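Local coordinates for sensory box/GGDEF family protein (Caulobacter crescentus, PDB 4YME), which probably takes part in cyclic di-GMP signalling as a multidomain membrane protein, of which this piece is the GGDEF domain of the diguanylate cyclase family, at residues 62-66 with 109-114; 36-42 with 124-130; 31-35 with 89-95. All blocks are in the same frame, centred on the assembly; numbering follows the deposited sequence. Where two conformers were deposited one is given.

Contact 1 (62-66 with 109-114)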
# COMPACT_ATOMS: atom_id res chain seq x y z
N GLU A 62 -4.86 -8.25 -9.10
CA GLU A 62 -4.82 -7.09 -10.00
C GLU A 62 -4.27 -5.86 -9.25
O GLU A 62 -3.53 -5.09 -9.83
CB GLU A 62 -6.20 -6.81 -10.54
CG GLU A 62 -6.29 -5.59 -11.42
CD GLU A 62 -5.51 -5.61 -12.66
OE1 GLU A 62 -4.95 -6.65 -13.08
OE2 GLU A 62 -5.29 -4.54 -13.28
N THR A 63 -4.61 -5.69 -7.98
CA THR A 63 -4.05 -4.58 -7.18
C THR A 63 -2.55 -4.68 -7.20
O THR A 63 -1.86 -3.71 -7.40
CB THR A 63 -4.58 -4.62 -5.74
OG1 THR A 63 -6.01 -4.39 -5.78
CG2 THR A 63 -3.96 -3.55 -4.85
N ALA A 64 -2.03 -5.89 -6.95
CA ALA A 64 -0.60 -6.10 -6.93
C ALA A 64 0.05 -5.83 -8.26
O ALA A 64 1.13 -5.25 -8.30
CB ALA A 64 -0.30 -7.48 -6.48
N ARG A 65 -0.58 -6.27 -9.33
CA ARG A 65 -0.06 -5.97 -10.67
C ARG A 65 0.06 -4.46 -10.92
O ARG A 65 1.10 -3.99 -11.38
CB ARG A 65 -0.94 -6.62 -11.75
CG ARG A 65 -0.38 -6.41 -13.14
CD ARG A 65 -1.38 -6.74 -14.20
NE ARG A 65 -2.43 -5.72 -14.30
CZ ARG A 65 -2.28 -4.53 -14.88
NH1 ARG A 65 -1.13 -4.15 -15.41
NH2 ARG A 65 -3.29 -3.69 -14.90
N ARG A 66 -0.99 -3.71 -10.54
CA ARG A 66 -1.00 -2.27 -10.66
C ARG A 66 0.09 -1.64 -9.79
O ARG A 66 0.87 -0.77 -10.23
CB ARG A 66 -2.38 -1.69 -10.36
CG ARG A 66 -3.42 -2.16 -11.36
CD ARG A 66 -4.80 -1.51 -11.13
NE ARG A 66 -5.84 -2.17 -11.90
CZ ARG A 66 -7.13 -1.90 -11.80
NH1 ARG A 66 -7.56 -0.90 -11.04
NH2 ARG A 66 -7.99 -2.62 -12.52
N MSE A 109 -5.00 4.89 -9.87
CA MSE A 109 -4.73 3.62 -10.53
C MSE A 109 -5.57 2.48 -9.99
O MSE A 109 -5.89 1.56 -10.73
CB MSE A 109 -3.26 3.28 -10.48
CG MSE A 109 -2.76 2.73 -9.16
SE MSE A 109 -0.85 2.25 -9.23
CE MSE A 109 -0.40 3.73 -10.52
N LEU A 110 -5.95 2.54 -8.72
CA LEU A 110 -6.78 1.50 -8.11
C LEU A 110 -8.28 1.69 -8.27
O LEU A 110 -9.07 0.93 -7.72
CB LEU A 110 -6.40 1.33 -6.64
CG LEU A 110 -4.96 0.91 -6.33
CD1 LEU A 110 -4.70 0.72 -4.82
CD2 LEU A 110 -4.60 -0.39 -7.12
N ALA A 111 -8.68 2.72 -8.99
CA ALA A 111 -10.07 3.02 -9.13
C ALA A 111 -10.75 2.15 -10.18
O ALA A 111 -11.96 1.86 -10.06
CB ALA A 111 -10.23 4.48 -9.47
N ALA A 112 -10.04 1.73 -11.23
CA ALA A 112 -10.71 1.05 -12.38
C ALA A 112 -11.13 -0.33 -12.03
O ALA A 112 -10.38 -1.00 -11.32
CB ALA A 112 -9.82 0.97 -13.58
N PRO A 113 -12.27 -0.81 -12.48
CA PRO A 113 -12.69 -2.18 -12.12
C PRO A 113 -11.78 -3.27 -12.67
O PRO A 113 -10.96 -2.99 -13.53
CB PRO A 113 -14.10 -2.32 -12.73
CG PRO A 113 -14.28 -1.11 -13.56
CD PRO A 113 -13.33 -0.09 -13.21
N VAL A 114 -12.02 -4.50 -12.23
CA VAL A 114 -11.23 -5.63 -12.75
C VAL A 114 -12.13 -6.68 -13.33
O VAL A 114 -13.12 -7.06 -12.75
CB VAL A 114 -10.28 -6.22 -11.72
CG1 VAL A 114 -10.96 -6.75 -10.58
CG2 VAL A 114 -9.38 -7.33 -12.35

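Contact 2 (36-42 with 124-130)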
# COMPACT_ATOMS: atom_id res chain seq x y z
N VAL A 36 5.22 6.02 4.47
CA VAL A 36 4.55 4.72 4.49
C VAL A 36 3.10 4.96 4.21
O VAL A 36 2.44 5.73 4.91
CB VAL A 36 4.76 4.01 5.82
CG1 VAL A 36 4.00 2.72 5.92
CG2 VAL A 36 6.33 3.85 6.06
N ILE A 37 2.57 4.23 3.24
CA ILE A 37 1.23 4.37 2.75
C ILE A 37 0.51 3.07 2.96
O ILE A 37 0.90 2.06 2.38
CB ILE A 37 1.20 4.77 1.29
CG1 ILE A 37 1.96 6.07 1.07
CG2 ILE A 37 -0.23 4.90 0.81
CD1 ILE A 37 2.25 6.45 -0.34
N CYS A 38 -0.54 3.09 3.76
CA CYS A 38 -1.39 1.93 3.98
C CYS A 38 -2.65 2.03 3.12
O CYS A 38 -3.30 3.07 3.11
CB CYS A 38 -1.71 1.86 5.48
SG CYS A 38 -2.62 0.43 6.06
N ILE A 39 -2.99 0.95 2.42
CA ILE A 39 -4.03 0.98 1.41
C ILE A 39 -4.99 -0.16 1.63
O ILE A 39 -4.55 -1.26 1.97
CB ILE A 39 -3.43 0.74 0.01
CG1 ILE A 39 -2.40 1.80 -0.33
CG2 ILE A 39 -4.52 0.60 -1.07
CD1 ILE A 39 -1.46 1.44 -1.48
N ASP A 40 -6.28 0.08 1.48
CA ASP A 40 -7.19 -1.05 1.47
C ASP A 40 -8.24 -0.87 0.42
O ASP A 40 -8.32 0.19 -0.16
CB ASP A 40 -7.69 -1.44 2.82
CG ASP A 40 -8.77 -0.61 3.35
OD1 ASP A 40 -9.16 0.38 2.72
OD2 ASP A 40 -9.33 -1.11 4.35
N LEU A 41 -8.94 -1.94 0.09
CA LEU A 41 -9.87 -1.92 -1.03
C LEU A 41 -11.30 -1.71 -0.52
O LEU A 41 -11.75 -2.36 0.42
CB LEU A 41 -9.77 -3.23 -1.85
CG LEU A 41 -8.39 -3.46 -2.47
CD1 LEU A 41 -8.42 -4.76 -3.27
CD2 LEU A 41 -7.93 -2.25 -3.38
N ASP A 42 -12.02 -0.85 -1.22
CA ASP A 42 -13.37 -0.44 -0.77
C ASP A 42 -14.39 -1.55 -0.87
O ASP A 42 -15.35 -1.61 -0.07
CB ASP A 42 -13.82 0.78 -1.55
CG ASP A 42 -13.07 2.06 -1.15
OD1 ASP A 42 -12.25 2.08 -0.22
OD2 ASP A 42 -13.31 3.04 -1.84
N GLY A 124 -11.53 0.55 -6.28
CA GLY A 124 -11.63 1.70 -5.41
C GLY A 124 -10.86 1.38 -4.14
O GLY A 124 -10.95 0.30 -3.62
N SER A 125 -10.11 2.35 -3.66
CA SER A 125 -9.29 2.16 -2.47
C SER A 125 -9.34 3.37 -1.55
O SER A 125 -9.75 4.48 -1.97
CB SER A 125 -7.86 2.00 -2.94
OG SER A 125 -7.36 3.17 -3.59
N SER A 126 -8.90 3.15 -0.32
CA SER A 126 -8.68 4.18 0.66
C SER A 126 -7.27 4.08 1.15
O SER A 126 -6.70 2.97 1.10
CB SER A 126 -9.62 3.99 1.82
OG SER A 126 -10.97 4.16 1.42
N LEU A 127 -6.67 5.16 1.56
CA LEU A 127 -5.30 5.14 2.00
C LEU A 127 -5.00 6.10 3.11
O LEU A 127 -5.73 7.12 3.29
CB LEU A 127 -4.31 5.23 0.87
CG LEU A 127 -4.21 6.40 -0.00
CD1 LEU A 127 -3.52 7.53 0.70
CD2 LEU A 127 -3.35 5.97 -1.21
N GLY A 128 -3.98 5.77 3.88
CA GLY A 128 -3.44 6.62 4.94
C GLY A 128 -1.96 6.74 4.79
O GLY A 128 -1.30 5.74 4.41
N VAL A 129 -1.40 7.86 5.17
CA VAL A 129 -0.00 8.17 4.97
C VAL A 129 0.65 8.54 6.29
O VAL A 129 0.14 9.41 7.02
CB VAL A 129 0.18 9.35 3.99
CG1 VAL A 129 1.69 9.67 3.79
CG2 VAL A 129 -0.46 9.05 2.66
N SER A 130 1.80 7.96 6.55
CA SER A 130 2.68 8.35 7.65
C SER A 130 4.02 8.77 7.12
O SER A 130 4.58 8.13 6.21
CB SER A 130 2.85 7.22 8.63
OG SER A 130 1.59 6.74 9.02
O HOH W 1 -11.78 5.21 -3.47

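Contact 3 (31-35 with 89-95)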
# COMPACT_ATOMS: atom_id res chain seq x y z
N GLY A 31 19.23 11.95 3.80
CA GLY A 31 18.32 13.11 3.73
C GLY A 31 17.16 12.96 2.77
O GLY A 31 16.35 13.89 2.60
N GLU A 32 17.03 11.78 2.16
CA GLU A 32 15.84 11.46 1.36
C GLU A 32 14.58 11.43 2.24
O GLU A 32 14.67 11.28 3.44
CB GLU A 32 16.02 10.11 0.66
CG GLU A 32 17.06 10.10 -0.41
CD GLU A 32 17.60 8.71 -0.75
OE1 GLU A 32 18.03 7.97 0.20
OE2 GLU A 32 17.58 8.33 -1.96
N SER A 33 13.45 11.58 1.56
CA SER A 33 12.18 11.45 2.26
C SER A 33 11.72 10.00 2.27
O SER A 33 12.01 9.23 1.35
CB SER A 33 11.13 12.34 1.66
OG SER A 33 10.80 11.95 0.40
N LEU A 34 11.04 9.64 3.34
CA LEU A 34 10.50 8.31 3.52
C LEU A 34 9.06 8.42 4.02
O LEU A 34 8.81 9.10 5.02
CB LEU A 34 11.34 7.55 4.54
CG LEU A 34 10.85 6.20 5.02
CD1 LEU A 34 10.79 5.28 3.92
CD2 LEU A 34 11.78 5.73 6.21
N ALA A 35 8.15 7.76 3.33
CA ALA A 35 6.71 7.73 3.66
C ALA A 35 6.19 6.32 3.61
O ALA A 35 6.68 5.49 2.79
CB ALA A 35 5.91 8.56 2.70
N GLN A 89 7.62 4.63 0.17
CA GLN A 89 8.18 5.56 -0.81
C GLN A 89 9.47 6.16 -0.26
O GLN A 89 9.48 6.75 0.80
CB GLN A 89 7.19 6.70 -1.03
CG GLN A 89 7.72 7.67 -2.06
CD GLN A 89 6.92 8.99 -2.05
OE1 GLN A 89 6.64 9.56 -0.97
NE2 GLN A 89 6.59 9.44 -3.21
N ILE A 90 10.55 5.99 -1.03
CA ILE A 90 11.79 6.72 -0.81
C ILE A 90 11.95 7.68 -1.97
O ILE A 90 11.97 7.28 -3.13
CB ILE A 90 12.99 5.78 -0.75
CG1 ILE A 90 12.93 4.86 0.46
CG2 ILE A 90 14.28 6.60 -0.65
CD1 ILE A 90 13.95 3.71 0.51
N ALA A 91 12.12 8.95 -1.65
CA ALA A 91 12.11 9.99 -2.69
C ALA A 91 12.87 11.22 -2.22
O ALA A 91 13.56 11.16 -1.23
CB ALA A 91 10.68 10.35 -3.04
N GLY A 92 12.75 12.32 -2.97
CA GLY A 92 13.46 13.59 -2.63
C GLY A 92 12.55 14.68 -2.10
O GLY A 92 11.47 14.41 -1.55
N GLY A 93 13.06 15.91 -2.19
CA GLY A 93 12.25 17.13 -2.13
C GLY A 93 11.32 17.36 -0.94
O GLY A 93 11.62 16.97 0.19
N ASP A 94 10.19 18.03 -1.22
CA ASP A 94 9.19 18.35 -0.20
C ASP A 94 8.43 17.07 0.16
O ASP A 94 7.63 16.57 -0.64
CB ASP A 94 8.23 19.44 -0.70
CG ASP A 94 7.23 19.88 0.38
OD1 ASP A 94 7.67 20.12 1.53
OD2 ASP A 94 6.01 19.96 0.09
N GLN A 95 8.68 16.56 1.36
CA GLN A 95 8.19 15.23 1.78
C GLN A 95 6.65 15.06 1.79
O GLN A 95 6.15 14.02 1.27
CB GLN A 95 8.78 14.86 3.15
CG GLN A 95 8.04 13.74 3.84
CD GLN A 95 8.71 13.31 5.12
OE1 GLN A 95 8.75 14.07 6.11
NE2 GLN A 95 9.21 12.07 5.13
O HOH W 2 8.89 9.76 0.51

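Contact 1 (62-66 with 109-114)
The R66 guanidinium reaches off its helix into a bend of backbone carbonyls and takes A112 O end-on with both terminal nitrogens, NH1 at 2.8 Å and NH2 at 3.1 Å. Both N-H groups come to that oxygen from one face of its carbonyl plane, while the oxygen itself sits at the edge of the guanidinium. M109 O is a second acceptor for R66 NH1 at 3.0 Å, tilted 30° from the guanidinium plane, and R66 NH2 donates to P113 O at 3.2 Å from above the P113 carbonyl plane. The arm gets there with CG anti to the carbonyl carbon (chi1 -63°) and a chain extended to NE. In the ferredoxin-like fold of this GGDEF domain, the grip ties helix 53-70 to the loop that leaves helix 95-109 for strand 114-116. Behind it, E62 fixes the rotation of the arginine: E62 OE2 meets R66 NE on its anti side at 2.8 Å. On the syn side the same carboxylate is held side-on by R65, whose NH2 lies 2.7 Å from E62 OE2 and whose NE bonds to OE1. The E62 chain bends at chi2 (62°) to serve both arginines. Deeper in, T63 CG2 meets L110 CD2 at 3.9 Å, the two side chains crossing at about a right angle, with I39 and L41 of the sheet beneath them.

Contact 2 (36-42 with 124-130)
C38 N donates to G128 O at 2.8 Å, and beside this bond I37 CA makes a CA-H...O contact with the same G128 O at 3.3 Å. C38 returns the bond through its own oxygen to G128 N. The same reciprocal pairing joins V36 with S130 and D40 with S126; the axes of strands 36-41 and 125-130 run antiparallel, at 163° between their N-to-C directions. Between these hydrogen-bonded pairs lie the non-hydrogen-bonded ones, I37-V129, I39-L127 and L41-S125. On their face I37 and L127 lie side by side and point the same way, I37 CG2 3.9 Å from L127 CD2. Helix 95-109 covers this apolar face, while helix 139-156 packs on the face of C38 and S130. Past the strand end, D42 N donates almost straight to G124 O at 2.9 Å. The D42 carboxylate then turns back over the edge strand: D42 OD1 lies 2.9 Å from S126 OG, and a water donates to D42 OD2 and, at 2.6 Å, to S125 O. D40 OD2 makes a salt bridge with K154, and L41 N bonds to D83 of the GGDEF signature. A carboxylate at D40, beside D83, is consistent with the acidic metal site of related diguanylate cyclases, where this strand end and the signature both contribute metal-binding carboxylates.

Contact 3 (31-35 with 89-95)
S33 packs its CB against Q95 CB at 3.8 Å and is paired with A91 by backbone bonds, S33 N donating to A91 O at 2.8 Å and S33 O accepting from A91 N. A35 and Q89 exchange the next two. In the conformer given, S33 OG donates to a water at 2.9 Å; that water in turn donates to both Q89 O and Q89 OE1, the latter at 2.7 Å, so the amide oxygen of Q89 is tied back to the strand pair. Q89 runs out extended (chi1 -179°), which carries NE2 to V98 O of helix 95-109. Q95, in the first turn of that helix, bonds through NE2 to Y132 O. Next to S33, E32 sets CD 3.9 Å from I90 CG2, and its carboxylate is shared by R26 and S30. With an alanine here, R26 would probably lose its carboxylate mate, S30 OG its partner, and I90 CG2 part of its cover. L34 CD1 and I90 CG1 pack 4.1 Å apart on the face toward helix 13-30. Strands 33-41 and 84-91, joined here, are the central antiparallel pair of the four-stranded ferredoxin-like sheet.

From the N terminus, strand 33-41 supplies the first segments of contacts 3 and 2 in turn, and helix 53-70 then opens contact 1. After the hairpin of strands 76-81 and 84-91, residues 89-95 close contact 3; residues 109-114, past helix 95-109, close contact 1; strand 125-131 closes contact 2 last. Contact 1 therefore lies wholly within the span of contact 2, whereas contact 3 crosses both. Strand 33-41 is flanked by 84-91 in contact 3 and by the edge strand 125-131 in contact 2; the centres of contacts 2 and 3 lie 18 Å apart. Contact 1 joins this sheet through a probable hydrogen bond from G124 N to L110 O.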